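Local coordinates for protein carbohydrate kinase, pfkB family (Enterococcus faecalis, PDB 3KTN) that probably phosphorylates a sugar acid, 2-keto-3-deoxygluconate, as a magnesium-binding kinase of the PfkB carbohydrate kinase family, at residues A[36-49]-A[277-291]. Residues are numbered along the deposited sequence; the frame is centred on the assembly and turned at random.
Sequences TGVNLLANLAHFQL and GAGDAYAAGILYGYS
With CG trans to the backbone N (chi1 -179°), the branched end of Leu40 is carried across to helix 278-291, where it sits as a knob in a hole formed by Asp280, Ala283, Ala284 and Leu287. Its CD1 comes within 3.9 Å of Ala284 CB, while CD2 meets Leu287 CD1 at 4.1 Å, the two leucines crossing at about a right angle. The small Ala283 and Ala284 are consistent with the close approach of the two helix axes, 8.5 Å. One turn on, Leu44 continues the row, its CD2 4.1 Å from Ala284 CB.

At the N-terminal ends, Asn39 ND2 gives a fairly straight hydrogen bond to Asp280 OD2 (2.9 Å, 162°), using the anti side of the carboxylate; Thr36 CG2 packs against Asp280 OD1.

At the other end Tyr288, its CG likewise anti to the backbone N, is carried across to Phe47, whose CB touches Tyr288 CD1 at 3.8 Å. The rings meet obliquely, planes 44° apart, and a water links Phe47 O to Tyr288 OH. A Schellman motif, with Gln48 at positive phi, follows helix 36-46, and Leu49 CD1 lies at the edge of the tyrosine ring. Phe302 of helix 296-310 also meets Phe47.

Gly277 follows Ile276 of the magnesium site, and helix 278-291 starts within the GAGD sequence (Gly277 to Asp280) characteristic of PfkB kinases, in a ribokinase-like alpha/beta fold.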
# COMPACT_ATOMS: atom_id res chain seq x y z
N THR A 36 12.79 -16.48 -18.43
CA THR A 36 12.29 -17.03 -19.69
C THR A 36 11.55 -18.35 -19.49
O THR A 36 10.43 -18.51 -19.95
CB THR A 36 13.43 -17.25 -20.71
OG1 THR A 36 13.86 -15.97 -21.21
CG2 THR A 36 12.97 -18.11 -21.89
N GLY A 37 12.19 -19.29 -18.80
CA GLY A 37 11.57 -20.58 -18.55
C GLY A 37 10.31 -20.50 -17.69
O GLY A 37 9.36 -21.26 -17.88
N VAL A 38 10.30 -19.57 -16.74
CA VAL A 38 9.14 -19.41 -15.87
C VAL A 38 7.98 -18.83 -16.66
O VAL A 38 6.86 -19.35 -16.61
CB VAL A 38 9.47 -18.48 -14.67
CG1 VAL A 38 8.27 -18.35 -13.73
CG2 VAL A 38 10.67 -19.03 -13.92
N ASN A 39 8.25 -17.77 -17.42
CA ASN A 39 7.21 -17.11 -18.22
C ASN A 39 6.60 -18.08 -19.21
O ASN A 39 5.37 -18.15 -19.38
CB ASN A 39 7.77 -15.91 -18.99
CG ASN A 39 8.50 -14.92 -18.09
OD1 ASN A 39 8.30 -14.91 -16.87
ND2 ASN A 39 9.33 -14.08 -18.69
N LEU A 40 7.46 -18.82 -19.89
CA LEU A 40 7.02 -19.79 -20.88
C LEU A 40 6.14 -20.87 -20.27
O LEU A 40 4.99 -21.05 -20.69
CB LEU A 40 8.23 -20.44 -21.55
CG LEU A 40 7.88 -21.46 -22.65
CD1 LEU A 40 7.13 -20.75 -23.77
CD2 LEU A 40 9.15 -22.12 -23.19
N LEU A 41 6.68 -21.59 -19.30
CA LEU A 41 5.93 -22.67 -18.66
C LEU A 41 4.65 -22.20 -17.96
O LEU A 41 3.64 -22.91 -17.95
CB LEU A 41 6.82 -23.42 -17.67
CG LEU A 41 8.08 -24.07 -18.26
CD1 LEU A 41 8.76 -24.91 -17.19
CD2 LEU A 41 7.72 -24.92 -19.48
N ALA A 42 4.71 -21.00 -17.36
CA ALA A 42 3.55 -20.45 -16.66
C ALA A 42 2.39 -20.27 -17.64
O ALA A 42 1.26 -20.65 -17.35
CB ALA A 42 3.90 -19.11 -16.02
N ASN A 43 2.68 -19.68 -18.80
CA ASN A 43 1.65 -19.46 -19.80
C ASN A 43 1.12 -20.79 -20.33
O ASN A 43 -0.09 -20.97 -20.48
CB ASN A 43 2.18 -18.61 -20.95
CG ASN A 43 1.08 -17.94 -21.73
OD1 ASN A 43 -0.11 -18.26 -21.57
ND2 ASN A 43 1.44 -17.00 -22.60
N LEU A 44 2.02 -21.72 -20.63
CA LEU A 44 1.63 -23.04 -21.13
C LEU A 44 0.79 -23.79 -20.08
O LEU A 44 -0.15 -24.51 -20.43
CB LEU A 44 2.87 -23.85 -21.51
CG LEU A 44 3.64 -23.34 -22.74
CD1 LEU A 44 4.91 -24.15 -22.95
CD2 LEU A 44 2.74 -23.41 -23.97
N ALA A 45 1.12 -23.62 -18.80
CA ALA A 45 0.34 -24.28 -17.75
C ALA A 45 -1.05 -23.66 -17.73
O ALA A 45 -2.05 -24.35 -17.49
CB ALA A 45 1.03 -24.10 -16.39
N HIS A 46 -1.13 -22.36 -17.99
CA HIS A 46 -2.42 -21.69 -18.02
C HIS A 46 -3.20 -22.12 -19.26
O HIS A 46 -4.42 -21.95 -19.32
CB HIS A 46 -2.25 -20.17 -17.99
CG HIS A 46 -2.17 -19.61 -16.61
ND1 HIS A 46 -1.14 -19.91 -15.75
CD2 HIS A 46 -3.03 -18.83 -15.91
CE1 HIS A 46 -1.37 -19.34 -14.58
NE2 HIS A 46 -2.51 -18.69 -14.65
N PHE A 47 -2.49 -22.66 -20.25
CA PHE A 47 -3.13 -23.15 -21.46
C PHE A 47 -3.49 -24.62 -21.22
O PHE A 47 -3.94 -25.32 -22.12
CB PHE A 47 -2.18 -23.04 -22.67
CG PHE A 47 -2.03 -21.63 -23.20
CD1 PHE A 47 -3.04 -20.68 -23.03
CD2 PHE A 47 -0.90 -21.28 -23.93
CE1 PHE A 47 -2.93 -19.40 -23.58
CE2 PHE A 47 -0.78 -20.00 -24.49
CZ PHE A 47 -1.80 -19.06 -24.31
N GLN A 48 -3.27 -25.06 -19.98
CA GLN A 48 -3.59 -26.40 -19.53
C GLN A 48 -2.71 -27.56 -20.00
O GLN A 48 -3.19 -28.67 -20.21
CB GLN A 48 -5.06 -26.72 -19.84
CG GLN A 48 -6.01 -25.72 -19.21
CD GLN A 48 -7.46 -26.15 -19.30
OE1 GLN A 48 -7.86 -27.14 -18.68
NE2 GLN A 48 -8.26 -25.42 -20.07
N LEU A 49 -1.42 -27.30 -20.17
CA LEU A 49 -0.49 -28.35 -20.55
C LEU A 49 0.28 -28.65 -19.28
O LEU A 49 0.34 -27.81 -18.38
CB LEU A 49 0.47 -27.87 -21.64
CG LEU A 49 -0.14 -27.47 -22.98
CD1 LEU A 49 0.98 -27.11 -23.95
CD2 LEU A 49 -0.96 -28.63 -23.53
N GLY A 277 9.41 -9.63 -21.08
CA GLY A 277 9.02 -11.03 -21.15
C GLY A 277 7.90 -11.34 -22.13
O GLY A 277 7.56 -12.50 -22.33
N ALA A 278 7.32 -10.31 -22.75
CA ALA A 278 6.22 -10.52 -23.69
C ALA A 278 6.62 -11.45 -24.83
O ALA A 278 5.76 -12.10 -25.44
CB ALA A 278 5.74 -9.19 -24.25
N GLY A 279 7.91 -11.52 -25.12
CA GLY A 279 8.38 -12.40 -26.17
C GLY A 279 8.11 -13.84 -25.81
O GLY A 279 7.93 -14.69 -26.69
N ASP A 280 8.07 -14.14 -24.51
CA ASP A 280 7.82 -15.51 -24.08
C ASP A 280 6.35 -15.90 -24.23
O ASP A 280 6.02 -17.08 -24.27
CB ASP A 280 8.29 -15.72 -22.65
CG ASP A 280 9.75 -15.36 -22.46
OD1 ASP A 280 10.56 -15.77 -23.32
OD2 ASP A 280 10.10 -14.67 -21.47
N ALA A 281 5.47 -14.90 -24.30
CA ALA A 281 4.04 -15.18 -24.47
C ALA A 281 3.81 -15.57 -25.93
O ALA A 281 2.96 -16.42 -26.23
CB ALA A 281 3.21 -13.95 -24.12
N TYR A 282 4.56 -14.96 -26.84
CA TYR A 282 4.44 -15.30 -28.26
C TYR A 282 4.88 -16.76 -28.44
O TYR A 282 4.19 -17.56 -29.07
CB TYR A 282 5.31 -14.39 -29.12
CG TYR A 282 5.20 -14.70 -30.60
CD1 TYR A 282 4.04 -14.36 -31.31
CD2 TYR A 282 6.22 -15.36 -31.29
CE1 TYR A 282 3.90 -14.65 -32.66
CE2 TYR A 282 6.10 -15.67 -32.66
CZ TYR A 282 4.93 -15.31 -33.33
OH TYR A 282 4.77 -15.60 -34.66
N ALA A 283 6.04 -17.09 -27.87
CA ALA A 283 6.57 -18.44 -27.96
C ALA A 283 5.60 -19.45 -27.37
O ALA A 283 5.39 -20.53 -27.93
CB ALA A 283 7.91 -18.52 -27.25
N ALA A 284 4.99 -19.11 -26.24
CA ALA A 284 4.03 -20.01 -25.60
C ALA A 284 2.86 -20.27 -26.53
O ALA A 284 2.33 -21.38 -26.59
CB ALA A 284 3.52 -19.41 -24.29
N GLY A 285 2.45 -19.23 -27.26
CA GLY A 285 1.35 -19.37 -28.19
C GLY A 285 1.73 -20.27 -29.36
O GLY A 285 0.91 -21.06 -29.83
N ILE A 286 2.96 -20.12 -29.83
CA ILE A 286 3.46 -20.93 -30.94
C ILE A 286 3.53 -22.39 -30.51
O ILE A 286 3.03 -23.28 -31.20
CB ILE A 286 4.87 -20.49 -31.39
CG1 ILE A 286 4.82 -19.08 -32.01
CG2 ILE A 286 5.45 -21.49 -32.38
CD1 ILE A 286 3.80 -18.92 -33.14
N LEU A 287 4.15 -22.64 -29.35
CA LEU A 287 4.26 -24.00 -28.84
C LEU A 287 2.89 -24.62 -28.61
O LEU A 287 2.69 -25.81 -28.86
CB LEU A 287 5.07 -24.02 -27.54
CG LEU A 287 6.55 -23.69 -27.73
CD1 LEU A 287 7.32 -23.90 -26.43
CD2 LEU A 287 7.11 -24.58 -28.82
N TYR A 288 1.94 -23.82 -28.12
CA TYR A 288 0.60 -24.34 -27.88
C TYR A 288 -0.04 -24.77 -29.19
O TYR A 288 -0.70 -25.81 -29.25
CB TYR A 288 -0.30 -23.29 -27.22
CG TYR A 288 -1.67 -23.85 -26.92
CD1 TYR A 288 -1.83 -24.85 -25.96
CD2 TYR A 288 -2.79 -23.45 -27.64
CE1 TYR A 288 -3.08 -25.44 -25.73
CE2 TYR A 288 -4.04 -24.02 -27.42
CZ TYR A 288 -4.18 -25.02 -26.46
OH TYR A 288 -5.41 -25.60 -26.24
N GLY A 289 0.14 -23.95 -30.22
CA GLY A 289 -0.41 -24.26 -31.52
C GLY A 289 0.19 -25.56 -32.02
O GLY A 289 -0.49 -26.39 -32.63
N TYR A 290 1.48 -25.75 -31.73
CA TYR A 290 2.18 -26.96 -32.13
C TYR A 290 1.58 -28.17 -31.43
O TYR A 290 1.29 -29.18 -32.07
CB TYR A 290 3.66 -26.85 -31.77
CG TYR A 290 4.50 -27.96 -32.34
CD1 TYR A 290 4.88 -27.95 -33.68
CD2 TYR A 290 4.88 -29.05 -31.56
CE1 TYR A 290 5.62 -28.99 -34.23
CE2 TYR A 290 5.62 -30.10 -32.10
CZ TYR A 290 5.98 -30.06 -33.43
OH TYR A 290 6.72 -31.09 -33.97
N SER A 291 1.40 -28.07 -30.12
CA SER A 291 0.86 -29.16 -29.32
C SER A 291 -0.54 -29.55 -29.78
O SER A 291 -0.99 -30.67 -29.54
CB SER A 291 0.80 -28.76 -27.84
OG SER A 291 -0.15 -27.72 -27.63
O HOH W 1 -5.64 -26.80 -23.74